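Local coordinates for protein solute carrier family 15 member 1 (Mus musculus, PDB 5A9D) that cotransports small peptides with protons in the intestine, and is represented here by its extracellular domain, at residues E96-V109 and Y118-F132. Numbering follows the deposited sequence.
Sequences ENGIRFVNTLNEMV and YENVTSHNASGYQFF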
# COMPACT_ATOMS: atom_id res chain seq x y z
N GLU A 96 4.22 10.37 17.55
CA GLU A 96 5.10 10.47 16.38
C GLU A 96 4.35 11.05 15.17
O GLU A 96 3.13 10.92 15.06
CB GLU A 96 5.75 9.13 16.02
CG GLU A 96 6.85 8.75 16.99
CD GLU A 96 7.64 7.52 16.58
OE1 GLU A 96 7.01 6.50 16.24
OE2 GLU A 96 8.89 7.60 16.59
N ASN A 97 5.10 11.70 14.28
CA ASN A 97 4.56 12.36 13.12
C ASN A 97 4.86 11.54 11.90
O ASN A 97 6.00 11.14 11.70
CB ASN A 97 5.14 13.78 13.00
CG ASN A 97 4.85 14.61 14.25
OD1 ASN A 97 3.70 14.91 14.59
ND2 ASN A 97 5.88 14.84 15.06
N GLY A 98 3.84 11.28 11.10
CA GLY A 98 3.98 10.57 9.84
C GLY A 98 4.40 11.54 8.77
O GLY A 98 3.78 12.59 8.62
N ILE A 99 5.45 11.22 8.03
CA ILE A 99 5.91 12.08 6.94
C ILE A 99 6.05 11.24 5.67
O ILE A 99 6.67 10.18 5.70
CB ILE A 99 7.22 12.84 7.29
CG1 ILE A 99 7.04 13.79 8.49
CG2 ILE A 99 7.80 13.61 6.06
CD1 ILE A 99 8.39 14.33 9.09
N ARG A 100 5.50 11.74 4.57
CA ARG A 100 5.69 11.10 3.27
C ARG A 100 6.18 12.19 2.30
O ARG A 100 6.00 13.38 2.56
CB ARG A 100 4.42 10.40 2.76
CG ARG A 100 3.33 11.38 2.38
CD ARG A 100 2.22 10.69 1.64
NE ARG A 100 1.13 11.63 1.44
CZ ARG A 100 -0.09 11.28 1.07
NH1 ARG A 100 -0.37 10.01 0.81
NH2 ARG A 100 -1.04 12.19 0.96
N PHE A 101 6.86 11.78 1.25
CA PHE A 101 7.40 12.71 0.27
C PHE A 101 6.74 12.47 -1.08
O PHE A 101 6.47 11.33 -1.45
CB PHE A 101 8.92 12.55 0.15
CG PHE A 101 9.64 13.13 1.34
CD1 PHE A 101 9.84 12.37 2.49
CD2 PHE A 101 10.05 14.47 1.35
CE1 PHE A 101 10.46 12.93 3.62
CE2 PHE A 101 10.70 15.02 2.46
CZ PHE A 101 10.88 14.26 3.59
N VAL A 102 6.50 13.56 -1.81
CA VAL A 102 5.93 13.50 -3.14
C VAL A 102 7.01 14.07 -4.05
O VAL A 102 7.48 15.19 -3.83
CB VAL A 102 4.57 14.25 -3.28
CG1 VAL A 102 4.18 14.46 -4.76
CG2 VAL A 102 3.46 13.50 -2.54
N ASN A 103 7.36 13.32 -5.10
CA ASN A 103 8.36 13.76 -6.06
C ASN A 103 7.68 14.34 -7.28
O ASN A 103 6.91 13.64 -7.92
CB ASN A 103 9.29 12.59 -6.42
CG ASN A 103 10.32 12.92 -7.46
OD1 ASN A 103 10.70 14.07 -7.63
ND2 ASN A 103 10.86 11.92 -8.11
N THR A 104 7.95 15.62 -7.63
CA THR A 104 7.37 16.19 -8.86
C THR A 104 8.43 16.28 -9.97
O THR A 104 8.13 16.75 -11.05
CB THR A 104 6.69 17.54 -8.62
OG1 THR A 104 7.68 18.54 -8.40
CG2 THR A 104 5.68 17.51 -7.47
N LEU A 105 9.66 15.83 -9.69
CA LEU A 105 10.76 15.90 -10.65
C LEU A 105 10.65 14.77 -11.66
O LEU A 105 9.93 13.81 -11.41
CB LEU A 105 12.12 15.88 -9.92
CG LEU A 105 12.28 16.87 -8.76
CD1 LEU A 105 13.60 16.64 -8.05
CD2 LEU A 105 12.12 18.32 -9.21
N ASN A 106 11.39 14.88 -12.79
CA ASN A 106 11.39 13.91 -13.89
C ASN A 106 12.37 12.74 -13.67
O ASN A 106 12.43 11.81 -14.49
CB ASN A 106 11.63 14.64 -15.24
CG ASN A 106 10.55 15.67 -15.53
OD1 ASN A 106 9.35 15.42 -15.35
ND2 ASN A 106 10.95 16.88 -15.91
N GLU A 107 13.10 12.79 -12.57
CA GLU A 107 14.05 11.76 -12.13
C GLU A 107 13.64 11.33 -10.72
O GLU A 107 12.98 12.09 -10.01
CB GLU A 107 15.51 12.30 -12.09
CG GLU A 107 16.06 12.82 -13.41
CD GLU A 107 16.09 11.87 -14.60
OE1 GLU A 107 16.32 10.66 -14.39
OE2 GLU A 107 15.90 12.35 -15.74
N MET A 108 14.05 10.12 -10.32
CA MET A 108 13.80 9.57 -9.00
C MET A 108 14.53 10.40 -7.93
O MET A 108 15.56 11.01 -8.21
CB MET A 108 14.32 8.13 -8.93
CG MET A 108 13.45 7.13 -9.65
SD MET A 108 14.31 5.54 -9.66
CE MET A 108 13.18 4.56 -10.69
N VAL A 109 14.02 10.37 -6.71
CA VAL A 109 14.63 11.09 -5.59
C VAL A 109 14.80 10.15 -4.41
O VAL A 109 13.98 9.26 -4.20
CB VAL A 109 13.85 12.38 -5.19
CG1 VAL A 109 13.89 13.43 -6.29
CG2 VAL A 109 12.43 12.09 -4.73
N TYR A 118 13.74 6.96 2.22
CA TYR A 118 12.67 6.90 1.25
C TYR A 118 13.45 6.83 -0.05
O TYR A 118 13.89 7.85 -0.58
CB TYR A 118 11.84 8.18 1.27
CG TYR A 118 11.19 8.54 2.58
CD1 TYR A 118 11.89 9.24 3.55
CD2 TYR A 118 9.84 8.29 2.80
CE1 TYR A 118 11.27 9.62 4.75
CE2 TYR A 118 9.20 8.70 3.98
CZ TYR A 118 9.92 9.40 4.93
OH TYR A 118 9.29 9.82 6.07
N GLU A 119 13.68 5.62 -0.52
CA GLU A 119 14.52 5.37 -1.68
C GLU A 119 13.78 5.38 -2.98
O GLU A 119 12.73 4.75 -3.10
CB GLU A 119 15.31 4.05 -1.51
CG GLU A 119 16.55 4.00 -2.39
CD GLU A 119 17.69 3.16 -1.85
OE1 GLU A 119 17.68 1.93 -2.08
OE2 GLU A 119 18.60 3.73 -1.19
N ASN A 120 14.36 6.08 -3.98
CA ASN A 120 13.88 6.14 -5.36
C ASN A 120 12.39 6.40 -5.50
O ASN A 120 11.67 5.61 -6.11
CB ASN A 120 14.28 4.84 -6.09
CG ASN A 120 15.75 4.62 -6.22
OD1 ASN A 120 16.55 5.56 -6.24
ND2 ASN A 120 16.14 3.36 -6.33
N VAL A 121 11.92 7.49 -4.91
CA VAL A 121 10.52 7.90 -5.05
C VAL A 121 10.40 8.32 -6.52
O VAL A 121 11.09 9.23 -6.96
CB VAL A 121 10.08 9.02 -4.08
CG1 VAL A 121 8.58 9.32 -4.24
CG2 VAL A 121 10.40 8.65 -2.64
N THR A 122 9.55 7.63 -7.26
CA THR A 122 9.39 7.87 -8.69
C THR A 122 8.66 9.22 -8.99
O THR A 122 8.06 9.81 -8.11
CB THR A 122 8.72 6.65 -9.36
OG1 THR A 122 7.39 6.50 -8.83
CG2 THR A 122 9.52 5.34 -9.14
N SER A 123 8.76 9.68 -10.25
CA SER A 123 8.19 10.92 -10.74
C SER A 123 6.69 10.97 -10.54
O SER A 123 5.99 10.02 -10.90
CB SER A 123 8.52 11.08 -12.22
OG SER A 123 9.93 11.23 -12.35
N HIS A 124 6.21 12.10 -9.98
CA HIS A 124 4.79 12.38 -9.69
C HIS A 124 4.17 11.24 -8.89
O HIS A 124 3.09 10.76 -9.19
CB HIS A 124 4.01 12.74 -10.95
CG HIS A 124 4.52 13.97 -11.61
ND1 HIS A 124 5.46 13.91 -12.63
CD2 HIS A 124 4.21 15.27 -11.38
CE1 HIS A 124 5.67 15.17 -13.00
NE2 HIS A 124 4.96 16.02 -12.26
N ASN A 125 4.90 10.82 -7.87
CA ASN A 125 4.49 9.75 -7.00
C ASN A 125 4.77 10.08 -5.53
O ASN A 125 5.58 10.97 -5.23
CB ASN A 125 5.18 8.46 -7.43
CG ASN A 125 4.45 7.22 -7.01
OD1 ASN A 125 3.39 7.26 -6.33
ND2 ASN A 125 5.02 6.09 -7.37
N ALA A 126 4.08 9.38 -4.63
CA ALA A 126 4.25 9.57 -3.20
C ALA A 126 4.88 8.34 -2.60
O ALA A 126 4.58 7.22 -3.01
CB ALA A 126 2.89 9.82 -2.55
N SER A 127 5.70 8.55 -1.56
CA SER A 127 6.24 7.46 -0.77
C SER A 127 5.16 7.12 0.25
O SER A 127 4.19 7.88 0.42
CB SER A 127 7.47 7.98 -0.01
OG SER A 127 7.11 8.94 0.99
N GLY A 128 5.38 6.06 1.01
CA GLY A 128 4.52 5.77 2.14
C GLY A 128 4.97 6.67 3.28
O GLY A 128 5.99 7.37 3.14
N TYR A 129 4.23 6.72 4.38
CA TYR A 129 4.65 7.52 5.52
C TYR A 129 5.65 6.69 6.36
O TYR A 129 5.50 5.48 6.49
CB TYR A 129 3.44 7.82 6.44
CG TYR A 129 2.42 8.79 5.89
CD1 TYR A 129 2.57 10.16 6.05
CD2 TYR A 129 1.26 8.33 5.25
CE1 TYR A 129 1.61 11.07 5.57
CE2 TYR A 129 0.29 9.22 4.78
CZ TYR A 129 0.48 10.59 4.94
OH TYR A 129 -0.45 11.50 4.50
N GLN A 130 6.57 7.39 7.03
CA GLN A 130 7.48 6.87 8.05
C GLN A 130 7.33 7.86 9.22
O GLN A 130 6.93 9.01 8.99
CB GLN A 130 8.91 6.71 7.53
CG GLN A 130 8.99 5.60 6.47
CD GLN A 130 10.40 5.22 6.12
OE1 GLN A 130 11.01 4.40 6.76
NE2 GLN A 130 10.91 5.78 5.07
N PHE A 131 7.53 7.39 10.45
CA PHE A 131 7.23 8.15 11.66
C PHE A 131 8.46 8.56 12.46
O PHE A 131 9.45 7.84 12.55
CB PHE A 131 6.22 7.36 12.52
CG PHE A 131 4.88 7.21 11.81
CD1 PHE A 131 4.71 6.28 10.81
CD2 PHE A 131 3.79 7.98 12.18
CE1 PHE A 131 3.49 6.17 10.12
CE2 PHE A 131 2.56 7.85 11.53
CZ PHE A 131 2.42 6.97 10.47
N PHE A 132 8.38 9.79 13.01
CA PHE A 132 9.48 10.46 13.69
C PHE A 132 9.02 11.12 14.95
O PHE A 132 7.89 11.61 15.00
CB PHE A 132 10.08 11.56 12.76
CG PHE A 132 10.55 11.03 11.42
CD1 PHE A 132 9.67 10.94 10.35
CD2 PHE A 132 11.86 10.59 11.25
CE1 PHE A 132 10.07 10.35 9.15
CE2 PHE A 132 12.27 10.07 10.02
CZ PHE A 132 11.38 9.97 8.98
O HOH W 1 1.43 7.53 0.86
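Phe101 and Tyr118 meet in a T-shaped stack between the two sheets of this immunoglobulin-like sandwich: the Phe101 edge points at the Tyr118 face, centroids 4.9 Å apart and planes at 72°. With CG anti to the carbonyl carbon (chi1 -59°), Tyr118 lies along the sandwich interior, and its OH donates to Ile99 O at 2.7 Å from above the carbonyl plane. Gln130 N reaches that oxygen from the opposite face. A tyrosine suits this place because its ring fills the core while its hydroxyl finds a backbone acceptor.

Beside it, strands 97-103 and 125-132 pair antiparallel, interrupted where the register shifts. There the short hydroxyl of Ser127 replaces a backbone carbonyl: OG accepts from Phe101 N at 2.9 Å, nearly straight at 173°, and donates to Gly128 O. Asn103 suits the turn because its amide works both ways, OD1 accepting from Leu105 N in an Asx turn, ND2 donating to Glu107 O and, at 2.9 Å, to Val121 O, tying both sheets together.

The other face is also packed. Glycine brings backbone against a ring, Gly98 CA lying 3.8 Å from the Phe131 centroid, and Arg100 CG lies over the Tyr129 ring. The solvent side is looser, with exposed Met108 SD 3.6 Å from Asn120 CB. Arg100 NE bonds Thr166, a water links NH1 to Ser127 O, and NH1 salt-bridges Asp86 of the second subunit; against the apolar interior, this charge is consistent with joining the subunits.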